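Local coordinates for probable branched-chain amino acid ABC transporter, amino acid binding protein (Thermus thermophilus, PDB 3LKB) that binds valine and probably delivers branched-chain amino acids to an ABC transporter for uptake into the cell, at residues 89-94 with 107-112; 125-130 with 160-165; 135-140 with 199-204; 224-229 with 358-363. The protein carries 2 engineered substitutions. All coordinates share one frame; numbering follows the deposited sequence.

How the interactions relate
All four contacts belong to one periplasmic-binding-protein chain. Interaction 1 comes first along the chain and closes before the others open. It touches interaction 2, with centres about 17 Å apart, where Ile-108 packs by Ser-125 and Ser-127. Interactions 2 and 3 both use helix 126-140, and their segments alternate along the chain. Their centres are about 13 Å apart. Interaction 3 closes before interaction 4 opens. These two reach one mixed sheet through neighbouring strands 201-205 and 226-229, with centres about 10 Å apart. Helix 126-140 carries the valine-pocket residue Tyr-126 at its start and packs on the sheet at its far end. It thereby connects the pocket to the sheet that holds interaction 4.

Interaction 1 of 4, residues 89-94 with 107-112; sequences QLKPLI and HIELID
Lys-91 meets the turn at residues 107-112 through its ammonium group. Lys-91 NZ donates to two backbone carbonyls, Asp-112 O at 2.7 Å and Glu-109 O at 2.8 Å. The Glu-109 bond lies in the carbonyl plane, whereas NZ is tilted 18° from the plane of the Asp-112 carbonyl. A third carbonyl, Pro-114 O, also accepts from NZ. Three carbonyl oxygens therefore grip the buried lysine tip and probably stabilise its positive charge. The carboxylate of Glu-109 is a further favourable neighbour. Glu-109 OE2 stands 4.2 Å from Lys-91 NZ, too far for a salt bridge.

The aliphatic part of the lysine does the packing. Its chain bends at chi3 (89°), which carries CE past the backbone of Leu-110. Lys-91 CE comes within 3.2 Å of Leu-110 O. Leu-110 offers CD2 to Lys-91 CD at 4.4 Å, a loose apolar touch. Within the turn, Leu-110 N bonds to His-107 O and Ile-111 N to Ile-108 O.

The contact ties helix 84-97 to the loop between strands 101-103 and 121-123. Leu-110 also packs on Asn-87 and Leu-88 of that helix. Helix 376-383 adjoins the loop at Ile-108 and Asp-112, and helix 60-72 flanks the lysine's own helix.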
# COMPACT_ATOMS: atom_id res chain seq x y z
N GLN A 89 8.10 -17.79 -13.81
CA GLN A 89 9.51 -17.61 -14.01
C GLN A 89 10.33 -18.51 -13.08
O GLN A 89 11.32 -19.06 -13.48
CB GLN A 89 9.82 -16.14 -13.68
CG GLN A 89 10.75 -15.55 -14.62
CD GLN A 89 11.03 -14.06 -14.41
OE1 GLN A 89 11.71 -13.65 -13.45
NE2 GLN A 89 10.55 -13.25 -15.37
N LEU A 90 9.92 -18.62 -11.81
CA LEU A 90 10.58 -19.51 -10.84
C LEU A 90 10.27 -21.00 -10.90
O LEU A 90 10.92 -21.77 -10.17
CB LEU A 90 10.22 -19.06 -9.42
CG LEU A 90 10.44 -17.56 -9.28
CD1 LEU A 90 10.01 -17.20 -7.92
CD2 LEU A 90 11.90 -17.31 -9.44
N LYS A 91 9.27 -21.42 -11.69
CA LYS A 91 8.92 -22.87 -11.76
C LYS A 91 10.15 -23.79 -11.96
O LYS A 91 10.36 -24.73 -11.17
CB LYS A 91 7.84 -23.17 -12.82
CG LYS A 91 6.38 -22.90 -12.43
CD LYS A 91 5.42 -23.21 -13.60
CE LYS A 91 4.96 -24.71 -13.56
NZ LYS A 91 4.06 -25.09 -14.71
N PRO A 92 11.01 -23.52 -12.97
CA PRO A 92 12.19 -24.42 -13.14
C PRO A 92 13.05 -24.55 -11.87
O PRO A 92 13.52 -25.64 -11.54
CB PRO A 92 13.01 -23.72 -14.26
CG PRO A 92 11.96 -23.03 -15.08
CD PRO A 92 10.93 -22.51 -14.05
N LEU A 93 13.26 -23.43 -11.17
CA LEU A 93 14.07 -23.41 -9.98
C LEU A 93 13.34 -24.07 -8.79
O LEU A 93 13.95 -24.80 -8.00
CB LEU A 93 14.45 -21.98 -9.68
CG LEU A 93 15.42 -21.68 -8.55
CD1 LEU A 93 16.74 -22.44 -8.76
CD2 LEU A 93 15.64 -20.15 -8.58
N ILE A 94 12.03 -23.83 -8.68
CA ILE A 94 11.25 -24.48 -7.62
C ILE A 94 11.33 -26.01 -7.72
O ILE A 94 11.58 -26.69 -6.75
CB ILE A 94 9.77 -24.02 -7.63
CG1 ILE A 94 9.69 -22.50 -7.35
CG2 ILE A 94 8.94 -24.86 -6.63
CD1 ILE A 94 8.35 -21.91 -7.27
N HIS A 107 -3.27 -19.35 -10.94
CA HIS A 107 -3.24 -19.63 -12.34
C HIS A 107 -3.02 -21.12 -12.55
O HIS A 107 -2.09 -21.69 -11.99
CB HIS A 107 -2.17 -18.83 -13.04
CG HIS A 107 -2.15 -19.06 -14.50
ND1 HIS A 107 -1.08 -18.72 -15.31
CD2 HIS A 107 -3.07 -19.62 -15.31
CE1 HIS A 107 -1.37 -19.02 -16.56
NE2 HIS A 107 -2.57 -19.56 -16.59
N ILE A 108 -3.88 -21.76 -13.34
CA ILE A 108 -3.81 -23.23 -13.48
C ILE A 108 -2.48 -23.75 -14.09
O ILE A 108 -1.98 -24.86 -13.75
CB ILE A 108 -4.99 -23.75 -14.27
CG1 ILE A 108 -5.08 -25.25 -14.10
CG2 ILE A 108 -4.90 -23.31 -15.77
CD1 ILE A 108 -5.53 -25.70 -12.69
N GLU A 109 -1.91 -22.93 -14.96
CA GLU A 109 -0.65 -23.23 -15.63
C GLU A 109 0.48 -23.56 -14.63
O GLU A 109 1.43 -24.30 -14.94
CB GLU A 109 -0.29 -22.05 -16.58
CG GLU A 109 1.00 -22.21 -17.40
CD GLU A 109 1.03 -23.52 -18.20
OE1 GLU A 109 -0.06 -23.97 -18.70
OE2 GLU A 109 2.15 -24.09 -18.36
N LEU A 110 0.37 -23.02 -13.42
CA LEU A 110 1.35 -23.27 -12.38
C LEU A 110 1.43 -24.72 -11.96
O LEU A 110 2.51 -25.16 -11.61
CB LEU A 110 1.08 -22.41 -11.14
CG LEU A 110 1.11 -20.89 -11.33
CD1 LEU A 110 0.97 -20.15 -9.98
CD2 LEU A 110 2.36 -20.42 -12.11
N ILE A 111 0.31 -25.44 -11.97
CA ILE A 111 0.30 -26.85 -11.57
C ILE A 111 0.23 -27.79 -12.81
O ILE A 111 0.02 -28.97 -12.66
CB ILE A 111 -0.77 -27.20 -10.49
CG1 ILE A 111 -2.15 -26.65 -10.83
CG2 ILE A 111 -0.42 -26.55 -9.15
CD1 ILE A 111 -3.10 -27.59 -11.33
N ASP A 112 0.43 -27.22 -14.00
CA ASP A 112 0.52 -28.00 -15.25
C ASP A 112 1.99 -28.23 -15.60
O ASP A 112 2.82 -27.46 -15.17
CB ASP A 112 -0.16 -27.29 -16.40
CG ASP A 112 -1.68 -27.41 -16.37
OD1 ASP A 112 -2.26 -28.15 -15.52
OD2 ASP A 112 -2.30 -26.72 -17.20

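Interaction 2 of 4, residues 125-130 with 160-165; sequences SYSEQV and VEDARK. With VAL (valine), chain C.
The carboxylate of Asp-162 receives the hydroxyl of Ser-127. Ser-127 OG donates to Asp-162 OD2 at 2.7 Å, and OD2 accepts with its anti lone pair, the one away from the other carboxylate oxygen. The Tyr-126 ring belongs to the valine pocket. Valine CG2 lies at the ring's edge, near its plane. The modelled approach of that methyl to the phenol oxygen is too short to trust in detail. On the second helix, the guanidinium of Arg-164 has Glu-161 OE2 at its edge and in plane. That salt bridge is long, with Arg-164 NE and Glu-161 OE2 3.6 Å apart.

Ser-127 OG stands beside its backbone N and anti to the carbonyl carbon (chi1 -66°), which aims it at the facing helix. One turn further on, the contact becomes apolar. Val-130 CG1 meets Ala-163 CB at 3.7 Å. A buried polar link and an apolar touch thus sit one after the other along the interface.

Ser-125 is the N-cap of helix 126-140. Ser-125 OG accepts from Glu-128 N at 3.1 Å, an almost straight bond with an angle of 172° at the hydrogen. This cap precedes the pocket tyrosine by one residue.

The contact joins the starts of helices 126-140 and 160-170. Phe-378 and His-382 of helix 376-383 touch Ser-127 and Asp-162, respectively. Ala-163 rests on Leu-148 of strand 145-150, and Arg-164 reaches strand 173-179.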
# COMPACT_ATOMS: atom_id res chain seq x y z
N SER A 125 -8.82 -22.22 -9.70
CA SER A 125 -7.94 -21.44 -10.56
C SER A 125 -8.74 -20.28 -11.15
O SER A 125 -9.99 -20.30 -11.10
CB SER A 125 -7.38 -22.34 -11.66
OG SER A 125 -8.40 -22.76 -12.56
N TYR A 126 -8.04 -19.29 -11.71
CA TYR A 126 -8.67 -18.19 -12.45
C TYR A 126 -9.53 -18.74 -13.57
O TYR A 126 -10.65 -18.26 -13.78
CB TYR A 126 -7.62 -17.22 -13.07
CG TYR A 126 -6.68 -16.58 -12.07
CD1 TYR A 126 -7.18 -16.01 -10.92
CD2 TYR A 126 -5.27 -16.54 -12.28
CE1 TYR A 126 -6.38 -15.43 -10.02
CE2 TYR A 126 -4.45 -15.96 -11.35
CZ TYR A 126 -5.04 -15.41 -10.22
OH TYR A 126 -4.36 -14.81 -9.23
N SER A 127 -9.00 -19.70 -14.30
CA SER A 127 -9.74 -20.39 -15.38
C SER A 127 -11.08 -21.03 -14.97
O SER A 127 -12.10 -20.76 -15.62
CB SER A 127 -8.85 -21.44 -16.04
OG SER A 127 -7.80 -20.78 -16.69
N GLU A 128 -11.08 -21.84 -13.92
CA GLU A 128 -12.34 -22.44 -13.46
C GLU A 128 -13.35 -21.35 -13.09
O GLU A 128 -14.51 -21.44 -13.46
CB GLU A 128 -12.10 -23.38 -12.26
CG GLU A 128 -13.31 -24.20 -11.86
CD GLU A 128 -13.01 -25.54 -11.20
OE1 GLU A 128 -11.85 -25.81 -10.73
OE2 GLU A 128 -13.94 -26.35 -11.14
N GLN A 129 -12.88 -20.36 -12.35
CA GLN A 129 -13.65 -19.18 -11.94
C GLN A 129 -14.28 -18.53 -13.15
O GLN A 129 -15.49 -18.34 -13.19
CB GLN A 129 -12.73 -18.17 -11.16
CG GLN A 129 -12.32 -18.71 -9.80
CD GLN A 129 -11.19 -17.96 -9.16
OE1 GLN A 129 -10.89 -16.81 -9.49
NE2 GLN A 129 -10.54 -18.62 -8.25
N VAL A 130 -13.48 -18.19 -14.14
CA VAL A 130 -13.96 -17.53 -15.31
C VAL A 130 -14.95 -18.38 -16.13
O VAL A 130 -15.96 -17.89 -16.51
CB VAL A 130 -12.83 -16.93 -16.19
CG1 VAL A 130 -13.28 -16.64 -17.50
CG2 VAL A 130 -12.28 -15.76 -15.62
N VAL A 160 -7.71 -16.19 -20.04
CA VAL A 160 -8.22 -15.84 -21.37
C VAL A 160 -8.43 -17.02 -22.35
O VAL A 160 -9.51 -17.16 -22.91
CB VAL A 160 -7.38 -14.72 -21.96
CG1 VAL A 160 -7.80 -14.39 -23.38
CG2 VAL A 160 -7.55 -13.51 -21.08
N GLU A 161 -7.44 -17.88 -22.52
CA GLU A 161 -7.62 -19.05 -23.39
C GLU A 161 -8.71 -20.06 -22.96
O GLU A 161 -9.48 -20.53 -23.80
CB GLU A 161 -6.29 -19.74 -23.65
CG GLU A 161 -5.42 -18.94 -24.68
CD GLU A 161 -6.23 -18.39 -25.93
OE1 GLU A 161 -6.80 -19.23 -26.71
OE2 GLU A 161 -6.27 -17.13 -26.11
N ASP A 162 -8.80 -20.36 -21.67
CA ASP A 162 -9.86 -21.25 -21.20
C ASP A 162 -11.22 -20.61 -21.39
O ASP A 162 -12.19 -21.30 -21.68
CB ASP A 162 -9.61 -21.73 -19.76
CG ASP A 162 -8.38 -22.63 -19.67
OD1 ASP A 162 -8.16 -23.42 -20.61
OD2 ASP A 162 -7.60 -22.56 -18.70
N ALA A 163 -11.28 -19.29 -21.32
CA ALA A 163 -12.54 -18.60 -21.55
C ALA A 163 -12.98 -18.66 -23.02
O ALA A 163 -14.15 -18.85 -23.32
CB ALA A 163 -12.45 -17.17 -21.09
N ARG A 164 -12.04 -18.49 -23.94
CA ARG A 164 -12.39 -18.51 -25.34
C ARG A 164 -12.93 -19.89 -25.66
O ARG A 164 -14.03 -20.04 -26.26
CB ARG A 164 -11.19 -18.17 -26.24
CG ARG A 164 -10.72 -16.71 -26.14
CD ARG A 164 -9.78 -16.39 -27.32
NE ARG A 164 -9.07 -15.10 -27.26
CZ ARG A 164 -9.55 -13.95 -27.75
NH1 ARG A 164 -10.77 -13.93 -28.29
NH2 ARG A 164 -8.84 -12.82 -27.68
N LYS A 165 -12.21 -20.92 -25.25
CA LYS A 165 -12.73 -22.20 -25.63
C LYS A 165 -14.02 -22.57 -24.91
O LYS A 165 -14.86 -23.21 -25.52
CB LYS A 165 -11.67 -23.31 -25.69
CG LYS A 165 -11.06 -23.75 -24.45
CD LYS A 165 -9.60 -23.24 -24.36
CE LYS A 165 -8.72 -23.73 -25.49
NZ LYS A 165 -7.58 -24.54 -24.94
N VAL C . -2.60 -10.62 -8.36
CA VAL C . -2.38 -12.11 -8.46
C VAL C . -1.53 -12.69 -7.38
O VAL C . -2.15 -13.11 -6.43
CB VAL C . -1.72 -12.54 -9.75
CG1 VAL C . -0.35 -12.07 -9.86
CG2 VAL C . -1.72 -13.94 -9.78

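Interaction 3 of 4, residues 135-140 with 199-204; sequences EYIARE and VEYVVH
Ile-137 lies on the aromatic ring of Tyr-201, where a helix packs on a sheet. This is the layered alpha/beta arrangement of a type I periplasmic binding protein lobe. Helix 126-140 packs on the parallel neighbours 201-205 and 226-229. The short segments 135-140 and 201-204 run nearly antiparallel, and their axes come within 10.8 Å.

Ile-137 has its CG1 beside the backbone N and anti to the carbonyl carbon (chi1 -71°). This sets CG2 over the ring and sends CG1 along its rim. Ile-137 CG2 sits over the centre of the Tyr-201 ring, 3.9 Å from the centroid and only 7° off the ring normal. This is a CH-pi contact over the face. Ile-137 CG1 touches the ring rim, 3.6 Å from Tyr-201 CD1. The chain then continues to Ile-137 CD1, which reaches Val-203 CG2 at 3.7 Å. One isoleucine thereby bridges two strand residues that point to the same side of the sheet, with Val-202 turned away between them. Leu-228 of the next strand also touches both Ile-137 and Tyr-201.

Tyr-201 likewise carries its ring beside the backbone N, and the ring extends toward the helix end. There Glu-140 takes a bent course, turning at chi2. Glu-140 CB lies 3.6 Å from Tyr-201 OH. The carboxylate plane of Glu-140 stands 82° from the ring plane, with OE2 at the ring edge. The polar tip of a largely buried ring is thus satisfied by an exposed acid. Tyr-201 OH donates to the anti lone pair of Glu-140 OE2 at 2.8 Å.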
# COMPACT_ATOMS: atom_id res chain seq x y z
N GLU A 135 -20.53 -19.98 -17.56
CA GLU A 135 -21.61 -20.94 -17.52
C GLU A 135 -22.82 -20.19 -17.00
O GLU A 135 -23.90 -20.23 -17.59
CB GLU A 135 -21.30 -22.09 -16.59
CG GLU A 135 -20.51 -23.22 -17.24
CD GLU A 135 -20.49 -24.51 -16.38
OE1 GLU A 135 -19.44 -24.72 -15.70
OE2 GLU A 135 -21.53 -25.27 -16.39
N TYR A 136 -22.61 -19.46 -15.92
CA TYR A 136 -23.67 -18.67 -15.33
C TYR A 136 -24.23 -17.69 -16.39
O TYR A 136 -25.44 -17.57 -16.51
CB TYR A 136 -23.12 -17.95 -14.10
CG TYR A 136 -24.16 -17.17 -13.38
CD1 TYR A 136 -24.76 -17.68 -12.25
CD2 TYR A 136 -24.60 -15.95 -13.86
CE1 TYR A 136 -25.77 -16.98 -11.59
CE2 TYR A 136 -25.59 -15.23 -13.21
CZ TYR A 136 -26.16 -15.76 -12.09
OH TYR A 136 -27.12 -15.08 -11.44
N ILE A 137 -23.38 -17.03 -17.17
CA ILE A 137 -23.88 -16.18 -18.25
C ILE A 137 -24.80 -16.95 -19.24
O ILE A 137 -25.86 -16.45 -19.60
CB ILE A 137 -22.75 -15.48 -19.04
CG1 ILE A 137 -22.10 -14.38 -18.20
CG2 ILE A 137 -23.31 -14.88 -20.36
CD1 ILE A 137 -20.70 -13.99 -18.70
N ALA A 138 -24.37 -18.14 -19.69
CA ALA A 138 -25.09 -18.91 -20.72
C ALA A 138 -26.44 -19.42 -20.19
O ALA A 138 -27.39 -19.49 -20.92
CB ALA A 138 -24.23 -20.07 -21.27
N ARG A 139 -26.51 -19.76 -18.91
CA ARG A 139 -27.80 -20.10 -18.30
C ARG A 139 -28.78 -18.93 -18.37
O ARG A 139 -29.95 -19.13 -18.57
CB ARG A 139 -27.61 -20.47 -16.84
CG ARG A 139 -27.14 -19.19 -15.96
CD ARG A 139 -28.09 -18.65 -14.80
NE ARG A 139 -27.88 -19.37 -13.53
CZ ARG A 139 -28.08 -20.69 -13.36
NH1 ARG A 139 -28.48 -21.43 -14.40
NH2 ARG A 139 -27.89 -21.27 -12.16
N GLU A 140 -28.29 -17.70 -18.15
CA GLU A 140 -29.15 -16.51 -18.18
C GLU A 140 -29.64 -16.16 -19.57
O GLU A 140 -30.78 -15.80 -19.72
CB GLU A 140 -28.41 -15.28 -17.70
CG GLU A 140 -28.45 -15.09 -16.25
CD GLU A 140 -28.73 -13.65 -15.82
OE1 GLU A 140 -29.15 -13.50 -14.65
OE2 GLU A 140 -28.51 -12.69 -16.60
N VAL A 199 -22.15 -5.49 -26.40
CA VAL A 199 -21.72 -6.27 -25.25
C VAL A 199 -22.80 -6.25 -24.16
O VAL A 199 -23.38 -5.23 -23.90
CB VAL A 199 -20.33 -5.78 -24.71
CG1 VAL A 199 -19.95 -6.42 -23.37
CG2 VAL A 199 -19.24 -6.08 -25.74
N GLU A 200 -23.06 -7.40 -23.54
CA GLU A 200 -24.12 -7.45 -22.54
C GLU A 200 -23.62 -7.89 -21.18
O GLU A 200 -24.29 -7.74 -20.18
CB GLU A 200 -25.28 -8.32 -23.01
CG GLU A 200 -24.93 -9.32 -24.07
CD GLU A 200 -26.15 -9.80 -24.87
OE1 GLU A 200 -26.00 -10.74 -25.71
OE2 GLU A 200 -27.25 -9.25 -24.64
N TYR A 201 -22.41 -8.45 -21.18
CA TYR A 201 -21.82 -8.98 -19.99
C TYR A 201 -20.37 -8.67 -20.09
O TYR A 201 -19.74 -8.98 -21.10
CB TYR A 201 -21.98 -10.49 -19.94
CG TYR A 201 -23.40 -10.92 -19.71
CD1 TYR A 201 -23.85 -11.25 -18.43
CD2 TYR A 201 -24.30 -11.03 -20.78
CE1 TYR A 201 -25.16 -11.65 -18.22
CE2 TYR A 201 -25.63 -11.45 -20.58
CZ TYR A 201 -26.05 -11.75 -19.31
OH TYR A 201 -27.34 -12.15 -19.09
N VAL A 202 -19.83 -8.07 -19.06
CA VAL A 202 -18.40 -7.89 -18.99
C VAL A 202 -17.82 -8.75 -17.87
O VAL A 202 -18.23 -8.63 -16.71
CB VAL A 202 -18.03 -6.42 -18.73
CG1 VAL A 202 -16.56 -6.23 -18.82
CG2 VAL A 202 -18.71 -5.56 -19.69
N VAL A 203 -16.87 -9.60 -18.21
CA VAL A 203 -16.21 -10.41 -17.21
C VAL A 203 -14.85 -9.82 -16.93
O VAL A 203 -14.09 -9.60 -17.85
CB VAL A 203 -16.03 -11.84 -17.70
CG1 VAL A 203 -15.15 -12.64 -16.73
CG2 VAL A 203 -17.39 -12.47 -17.86
N HIS A 204 -14.55 -9.60 -15.65
CA HIS A 204 -13.25 -8.99 -15.25
C HIS A 204 -12.27 -9.98 -14.64
O HIS A 204 -12.62 -10.79 -13.80
CB HIS A 204 -13.50 -7.93 -14.19
CG HIS A 204 -14.16 -6.69 -14.71
ND1 HIS A 204 -15.53 -6.57 -14.86
CD2 HIS A 204 -13.64 -5.51 -15.12
CE1 HIS A 204 -15.83 -5.36 -15.29
NE2 HIS A 204 -14.70 -4.69 -15.47

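Interaction 4 of 4, residues 224-229 with 358-363; sequences KMRHLG and ILEAKG
Arg-226 and Glu-360 form a long salt bridge at the surface, across one mixed sheet. This sheet belongs to the alpha/beta core of a periplasmic-binding-protein lobe. Strand 250-253 lies between the two partners' strands: parallel to 226-229 and antiparallel to 357-362. The contact therefore spans an intervening strand and depends on the reach of the two side chains.

Arg-226 starts with CB 3.9 Å from Tyr-201 CD1, at the ring of the neighbouring strand. Arg-226 CG is anti to the backbone N (chi1 164°) and lies 3.8 Å from Leu-228 CD1. Leu-228 is two residues on along the same strand. The chain then bends at chi2 and again at chi3. CD carries the guanidinium away from this apolar base. Beyond NE and CZ, the tip is turned toward strand 357-362. Arg-226 NH1 stands 3.8 Å from Glu-360 OE2, which lies at the edge of the guanidinium and near its plane. The guanidinium and carboxylate planes are 54° apart. NH1 also makes a weak hydrogen bond to Gly-248 O, just before strand 250-253.

Glu-360 comes from its strand with CG anti to the backbone N and an extended chain beyond. That shape puts its carboxylate out toward the arginine. The acid is shared with a second base, Lys-362, two residues along its own strand. The three residues form a salt-bridge network with one acid between two bases. Lys-362 NZ donates to Glu-360 OE1 at 3.3 Å, from above the carboxylate, 62° out of its plane.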
# COMPACT_ATOMS: atom_id res chain seq x y z
N LYS A 224 -26.43 -0.79 -19.29
CA LYS A 224 -27.13 -1.97 -18.80
C LYS A 224 -26.29 -3.27 -18.77
O LYS A 224 -26.79 -4.32 -18.36
CB LYS A 224 -28.40 -2.24 -19.62
CG LYS A 224 -29.25 -1.00 -19.97
CD LYS A 224 -29.98 -0.39 -18.75
CE LYS A 224 -30.87 0.80 -19.16
NZ LYS A 224 -31.55 0.53 -20.47
N MET A 225 -25.03 -3.22 -19.20
CA MET A 225 -24.24 -4.43 -19.23
C MET A 225 -24.07 -4.90 -17.80
O MET A 225 -23.94 -4.09 -16.87
CB MET A 225 -22.85 -4.21 -19.81
CG MET A 225 -22.69 -3.16 -20.90
SD MET A 225 -20.94 -2.93 -21.25
CE MET A 225 -20.48 -2.24 -19.72
N ARG A 226 -24.07 -6.21 -17.64
CA ARG A 226 -23.77 -6.83 -16.37
C ARG A 226 -22.26 -7.09 -16.22
O ARG A 226 -21.59 -7.52 -17.17
CB ARG A 226 -24.58 -8.12 -16.28
CG ARG A 226 -24.12 -9.06 -15.22
CD ARG A 226 -24.70 -8.70 -13.84
NE ARG A 226 -26.15 -8.64 -13.94
CZ ARG A 226 -27.00 -8.98 -12.97
NH1 ARG A 226 -26.59 -9.41 -11.77
NH2 ARG A 226 -28.29 -8.85 -13.22
N HIS A 227 -21.73 -6.81 -15.02
CA HIS A 227 -20.34 -7.14 -14.68
C HIS A 227 -20.15 -8.32 -13.71
O HIS A 227 -20.87 -8.49 -12.72
CB HIS A 227 -19.59 -5.90 -14.17
CG HIS A 227 -19.62 -4.74 -15.12
ND1 HIS A 227 -20.78 -4.06 -15.42
CD2 HIS A 227 -18.63 -4.12 -15.80
CE1 HIS A 227 -20.51 -3.07 -16.26
NE2 HIS A 227 -19.22 -3.10 -16.52
N LEU A 228 -19.16 -9.14 -14.04
CA LEU A 228 -18.80 -10.33 -13.28
C LEU A 228 -17.29 -10.36 -13.14
O LEU A 228 -16.58 -9.65 -13.85
CB LEU A 228 -19.32 -11.61 -13.99
CG LEU A 228 -20.75 -11.54 -14.60
CD1 LEU A 228 -20.80 -10.76 -15.93
CD2 LEU A 228 -21.29 -12.97 -14.80
N GLY A 229 -16.77 -11.20 -12.26
CA GLY A 229 -15.34 -11.18 -12.02
C GLY A 229 -14.84 -12.32 -11.18
O GLY A 229 -15.57 -12.90 -10.40
N ILE A 358 -20.64 -18.62 -6.93
CA ILE A 358 -20.87 -17.29 -7.43
C ILE A 358 -21.64 -16.50 -6.37
O ILE A 358 -22.65 -16.98 -5.81
CB ILE A 358 -21.67 -17.31 -8.76
CG1 ILE A 358 -21.07 -18.30 -9.78
CG2 ILE A 358 -21.94 -15.92 -9.34
CD1 ILE A 358 -19.71 -18.09 -10.12
N LEU A 359 -21.16 -15.30 -6.06
CA LEU A 359 -21.86 -14.43 -5.12
C LEU A 359 -22.30 -13.17 -5.86
O LEU A 359 -21.67 -12.78 -6.84
CB LEU A 359 -21.00 -14.10 -3.89
CG LEU A 359 -20.42 -15.37 -3.21
CD1 LEU A 359 -19.06 -15.83 -3.67
CD2 LEU A 359 -20.40 -15.31 -1.72
N GLU A 360 -23.40 -12.55 -5.40
CA GLU A 360 -23.90 -11.34 -5.99
C GLU A 360 -23.84 -10.24 -4.95
O GLU A 360 -24.26 -10.45 -3.80
CB GLU A 360 -25.34 -11.52 -6.46
CG GLU A 360 -25.90 -10.21 -7.06
CD GLU A 360 -27.32 -10.29 -7.61
OE1 GLU A 360 -28.00 -11.33 -7.51
OE2 GLU A 360 -27.76 -9.28 -8.16
N ALA A 361 -23.36 -9.06 -5.34
CA ALA A 361 -23.33 -7.89 -4.45
C ALA A 361 -24.76 -7.33 -4.27
O ALA A 361 -25.40 -6.93 -5.28
CB ALA A 361 -22.42 -6.80 -5.04
N LYS A 362 -25.26 -7.36 -3.03
CA LYS A 362 -26.63 -6.83 -2.74
C LYS A 362 -26.62 -5.93 -1.52
O LYS A 362 -26.18 -6.33 -0.45
CB LYS A 362 -27.64 -7.95 -2.54
CG LYS A 362 -27.41 -9.19 -3.36
CD LYS A 362 -28.62 -9.60 -4.17
CE LYS A 362 -29.27 -10.80 -3.60
NZ LYS A 362 -29.56 -11.80 -4.67
N GLY A 363 -27.04 -4.68 -1.70
CA GLY A 363 -26.96 -3.67 -0.65
C GLY A 363 -25.67 -3.67 0.11
O GLY A 363 -25.69 -3.63 1.35